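Putative transcriptional regulator protein, LacI family (PDB 3MIZ) probably binds operator DNA as a transcriptional repressor of the LacI family, the crystallised part being its periplasmic-binding-protein-like domains. Local coordinates at residues Glu190-Asp195 with Leu219-Pro224; Val84-Gly89 with Glu106-Ile111. All coordinates share one frame; numbering follows the deposited sequence.

Interaction 1. Residues Glu190-Asp195 with Leu219-Pro224; sequences EMLKQD and LGLRIP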
# COMPACT_ATOMS: atom_id res chain seq x y z
N GLU A 190 -16.41 5.28 -21.43
CA GLU A 190 -17.34 4.73 -22.41
C GLU A 190 -18.71 4.54 -21.77
O GLU A 190 -19.74 4.89 -22.35
CB GLU A 190 -16.82 3.39 -22.94
CG GLU A 190 -17.67 2.76 -24.04
CD GLU A 190 -17.86 3.67 -25.24
OE1 GLU A 190 -16.86 4.27 -25.70
OE2 GLU A 190 -19.00 3.78 -25.74
N MSE A 191 -18.71 4.00 -20.55
CA MSE A 191 -19.93 3.73 -19.80
C MSE A 191 -20.72 5.00 -19.50
O MSE A 191 -21.95 5.01 -19.57
CB MSE A 191 -19.56 3.03 -18.49
CG MSE A 191 -20.74 2.61 -17.64
SE MSE A 191 -20.14 1.73 -16.01
CE MSE A 191 -19.54 0.06 -16.80
N LEU A 192 -20.01 6.07 -19.15
CA LEU A 192 -20.66 7.33 -18.81
C LEU A 192 -21.08 8.15 -20.02
O LEU A 192 -21.85 9.11 -19.90
CB LEU A 192 -19.72 8.15 -17.92
CG LEU A 192 -19.53 7.61 -16.50
CD1 LEU A 192 -18.31 8.26 -15.83
CD2 LEU A 192 -20.80 7.87 -15.70
N LYS A 193 -20.59 7.77 -21.20
CA LYS A 193 -20.94 8.49 -22.41
C LYS A 193 -22.13 7.84 -23.10
O LYS A 193 -22.64 8.35 -24.10
CB LYS A 193 -19.75 8.56 -23.37
CG LYS A 193 -18.69 9.57 -22.93
CD LYS A 193 -17.68 9.85 -24.03
CE LYS A 193 -16.87 8.62 -24.39
NZ LYS A 193 -15.82 8.93 -25.40
N GLN A 194 -22.57 6.70 -22.56
CA GLN A 194 -23.71 5.99 -23.11
C GLN A 194 -24.92 6.91 -23.09
O GLN A 194 -25.02 7.80 -22.25
CB GLN A 194 -24.03 4.75 -22.26
CG GLN A 194 -22.97 3.67 -22.27
CD GLN A 194 -23.36 2.49 -21.40
OE1 GLN A 194 -23.56 2.64 -20.19
NE2 GLN A 194 -23.47 1.31 -22.00
N ASP A 195 -25.84 6.70 -24.03
CA ASP A 195 -27.05 7.51 -24.10
C ASP A 195 -27.89 7.29 -22.85
O ASP A 195 -28.47 8.24 -22.31
CB ASP A 195 -27.84 7.16 -25.36
CG ASP A 195 -27.10 7.54 -26.64
OD1 ASP A 195 -26.86 8.75 -26.84
OD2 ASP A 195 -26.74 6.64 -27.42
N LEU A 219 -15.77 14.62 -17.61
CA LEU A 219 -16.93 14.78 -18.49
C LEU A 219 -17.88 15.83 -17.93
O LEU A 219 -19.00 15.99 -18.42
CB LEU A 219 -17.68 13.46 -18.66
CG LEU A 219 -16.97 12.32 -19.41
CD1 LEU A 219 -17.80 11.05 -19.28
CD2 LEU A 219 -16.79 12.69 -20.87
N GLY A 220 -17.43 16.53 -16.89
CA GLY A 220 -18.24 17.57 -16.28
C GLY A 220 -19.30 17.08 -15.31
O GLY A 220 -20.15 17.85 -14.88
N LEU A 221 -19.25 15.79 -14.97
CA LEU A 221 -20.23 15.25 -14.04
C LEU A 221 -19.79 15.46 -12.59
O LEU A 221 -18.60 15.35 -12.28
CB LEU A 221 -20.44 13.75 -14.30
CG LEU A 221 -21.02 13.40 -15.67
CD1 LEU A 221 -21.03 11.89 -15.87
CD2 LEU A 221 -22.43 13.96 -15.78
N ARG A 222 -20.74 15.79 -11.73
CA ARG A 222 -20.47 16.01 -10.30
C ARG A 222 -20.77 14.67 -9.64
O ARG A 222 -21.77 14.02 -9.95
CB ARG A 222 -21.39 17.09 -9.75
CG ARG A 222 -21.34 18.39 -10.53
CD ARG A 222 -22.33 19.42 -10.01
NE ARG A 222 -22.29 20.65 -10.80
CZ ARG A 222 -22.98 21.76 -10.51
NH1 ARG A 222 -23.77 21.79 -9.45
NH2 ARG A 222 -22.86 22.83 -11.29
N ILE A 223 -19.91 14.25 -8.72
CA ILE A 223 -20.11 12.95 -8.10
C ILE A 223 -21.50 12.69 -7.53
O ILE A 223 -22.41 12.34 -8.28
CB ILE A 223 -19.01 12.64 -7.07
CG1 ILE A 223 -17.63 12.82 -7.71
CG2 ILE A 223 -19.16 11.21 -6.57
CD1 ILE A 223 -17.37 11.94 -8.94
N PRO A 224 -21.71 12.88 -6.22
CA PRO A 224 -23.09 12.58 -5.81
C PRO A 224 -24.20 13.15 -6.71
O PRO A 224 -25.07 12.41 -7.16
CB PRO A 224 -23.15 13.10 -4.38
CG PRO A 224 -22.21 14.26 -4.41
CD PRO A 224 -21.04 13.71 -5.20
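Leu192, in the last turn of helix 184-192, packs against two leucines of the chain that leaves helix 206-217. The closer approach is low on its side chain: CB of Leu192 lies 3.7 Å from CD1 of Leu219. Further out, the methyl CD2 of Leu192 meets CD1 of Leu221 at 4.0 Å, the two side chains set at a slant. A chi1 of -71° puts CG of Leu192 beside its backbone N and turns the methyls to Leu221; the side chain also touches Ile201 of strand 200-203 and Ala216 of helix 206-217, so this part of the contact belongs to the packing of helices on the sheet. The outer side is open to solvent, Lys193 and Leu219 both being exposed, though the spacing is much the same as inside. Lys193 passes nearly perpendicular to Leu219 and offers only its aliphatic base, CG standing 4.0 Å from CD1 of Leu219 and 4.2 Å from CD2 of Leu219. Between the two leucines, Gly220 takes a positive phi (81°) as the C' residue of a Schellman motif that ends helix 206-217, with Leu221 N hydrogen-bonded to Ala216 O and Gly220 N to Met217 O. This turn sets Leu219 and Leu221 on the same neighbour, Leu192. Because the touching atoms are all carbons, the two helix ends are joined here by apolar packing, buried at Leu192 and passing to lysine methylenes at the surface.

Interaction 2. Residues Val84-Gly89 with Glu106-Ile111; sequences VDPESG and ELLPSI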
# COMPACT_ATOMS: atom_id res chain seq x y z
N VAL A 84 -6.71 -22.64 -1.52
CA VAL A 84 -5.45 -23.33 -1.74
C VAL A 84 -5.00 -24.14 -0.54
O VAL A 84 -5.26 -23.77 0.62
CB VAL A 84 -4.33 -22.32 -2.09
CG1 VAL A 84 -4.23 -21.26 -1.00
CG2 VAL A 84 -2.99 -23.04 -2.25
N ASP A 85 -4.36 -25.27 -0.82
CA ASP A 85 -3.82 -26.13 0.23
C ASP A 85 -2.38 -25.70 0.45
O ASP A 85 -1.61 -25.58 -0.51
CB ASP A 85 -3.84 -27.60 -0.21
CG ASP A 85 -5.11 -28.32 0.18
OD1 ASP A 85 -6.10 -27.65 0.55
OD2 ASP A 85 -5.12 -29.56 0.10
N PRO A 86 -1.99 -25.46 1.70
CA PRO A 86 -0.59 -25.06 1.89
C PRO A 86 0.32 -26.20 1.43
O PRO A 86 -0.07 -27.37 1.50
CB PRO A 86 -0.49 -24.82 3.39
CG PRO A 86 -1.90 -24.42 3.78
CD PRO A 86 -2.75 -25.39 2.97
N GLU A 87 1.51 -25.86 0.96
CA GLU A 87 2.50 -26.84 0.53
C GLU A 87 3.57 -26.94 1.62
O GLU A 87 4.62 -26.31 1.51
CB GLU A 87 3.14 -26.39 -0.79
CG GLU A 87 2.25 -26.59 -2.00
CD GLU A 87 2.09 -28.06 -2.35
OE1 GLU A 87 3.10 -28.69 -2.73
OE2 GLU A 87 0.95 -28.58 -2.25
N SER A 88 3.28 -27.71 2.66
CA SER A 88 4.19 -27.87 3.80
C SER A 88 5.07 -29.12 3.78
O SER A 88 5.78 -29.39 4.76
CB SER A 88 3.39 -27.85 5.09
OG SER A 88 2.37 -28.84 5.07
N GLY A 89 5.04 -29.88 2.70
CA GLY A 89 5.85 -31.08 2.65
C GLY A 89 5.49 -32.02 3.79
O GLY A 89 4.33 -32.40 3.93
N GLU A 106 -12.03 -29.02 5.00
CA GLU A 106 -11.65 -29.01 6.41
C GLU A 106 -10.22 -29.45 6.72
O GLU A 106 -9.97 -30.03 7.77
CB GLU A 106 -12.62 -29.87 7.22
CG GLU A 106 -14.09 -29.54 6.97
CD GLU A 106 -14.99 -30.01 8.09
OE1 GLU A 106 -14.94 -29.39 9.18
OE2 GLU A 106 -15.74 -30.99 7.89
N LEU A 107 -9.29 -29.17 5.81
CA LEU A 107 -7.90 -29.54 6.04
C LEU A 107 -7.35 -28.75 7.23
O LEU A 107 -6.61 -29.28 8.06
CB LEU A 107 -7.06 -29.25 4.80
CG LEU A 107 -5.60 -29.72 4.83
CD1 LEU A 107 -5.55 -31.25 4.79
CD2 LEU A 107 -4.86 -29.14 3.64
N LEU A 108 -7.72 -27.47 7.31
CA LEU A 108 -7.26 -26.59 8.38
C LEU A 108 -8.32 -25.54 8.68
O LEU A 108 -9.16 -25.26 7.84
CB LEU A 108 -6.01 -25.84 7.93
CG LEU A 108 -4.72 -26.61 7.67
CD1 LEU A 108 -3.76 -25.72 6.86
CD2 LEU A 108 -4.10 -27.02 9.00
N PRO A 109 -8.30 -24.97 9.90
CA PRO A 109 -9.31 -23.95 10.19
C PRO A 109 -9.01 -22.72 9.33
O PRO A 109 -7.86 -22.46 8.99
CB PRO A 109 -9.12 -23.68 11.68
CG PRO A 109 -7.70 -24.05 11.92
CD PRO A 109 -7.52 -25.29 11.10
N SER A 110 -10.05 -21.98 8.97
CA SER A 110 -9.85 -20.81 8.13
C SER A 110 -10.86 -19.72 8.45
O SER A 110 -11.98 -20.00 8.87
CB SER A 110 -9.95 -21.18 6.66
OG SER A 110 -11.23 -21.71 6.36
N ILE A 111 -10.44 -18.48 8.24
CA ILE A 111 -11.31 -17.35 8.48
C ILE A 111 -11.11 -16.39 7.30
O ILE A 111 -9.98 -16.01 6.97
CB ILE A 111 -10.98 -16.70 9.85
CG1 ILE A 111 -12.01 -15.62 10.17
CG2 ILE A 111 -9.56 -16.16 9.86
CD1 ILE A 111 -12.01 -15.18 11.65
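The CG-CD edge of the Pro86 ring meets methyl CD1 of Leu108, joining the loop after strand 81-83 to the segment that leads into strand 110-113. This is the apolar part of the contact: CG of Pro86 is 3.8 Å from CD1 of Leu108, and CD of Pro86 is 4.0 Å from the same methyl. Leu107 adds a longer touch, its CD2 lying 4.4 Å from CD of Pro86. Each has its own support: Pro86 touches Glu59 and Trp63 of helix 56-68, Leu108 Thr95 and Met97 of strand 95-97.

The second kind of contact sets a methyl against a carboxylate. CD2 of Leu107 is 3.6 Å from CG of Asp85 and equally near its OD1 and OD2, a position over the face of the group; Leu107 extends there with CG anti to the backbone N (chi1 -174°). The carboxylate's polar ties run to the intervening chain, where OD2 of Asp85 is hydrogen-bonded to Thr104 OG1 and OD1 of Asp85 makes a weak bond to Gln103 N. With the oxygens engaged there, the methyl only packs on the carboxylate's face, and the segments meet by van der Waals contact at this surface.

Interaction 2 comes first along the chain and closes before interaction 1 opens. Their centres are 45 Å apart, on opposite sides of the chain's centre, and their nearest atoms are about 30 Å from each other. Interaction 2 lies beside the parallel sheet that contains strands 73-78 and 95-97; its segment 106-111 runs into strand 110-113 of a mixed sheet, with backbone hydrogen bonds from Pro109 and Ile111 to Met97. Interaction 1 borders the five-stranded sheet through strand 200-203, between helices 184-192 and 206-217. The contacts therefore lie in different lobes of a two-lobed fold, as in periplasmic binding proteins, interaction 1 joining helix ends and interaction 2 joining loops.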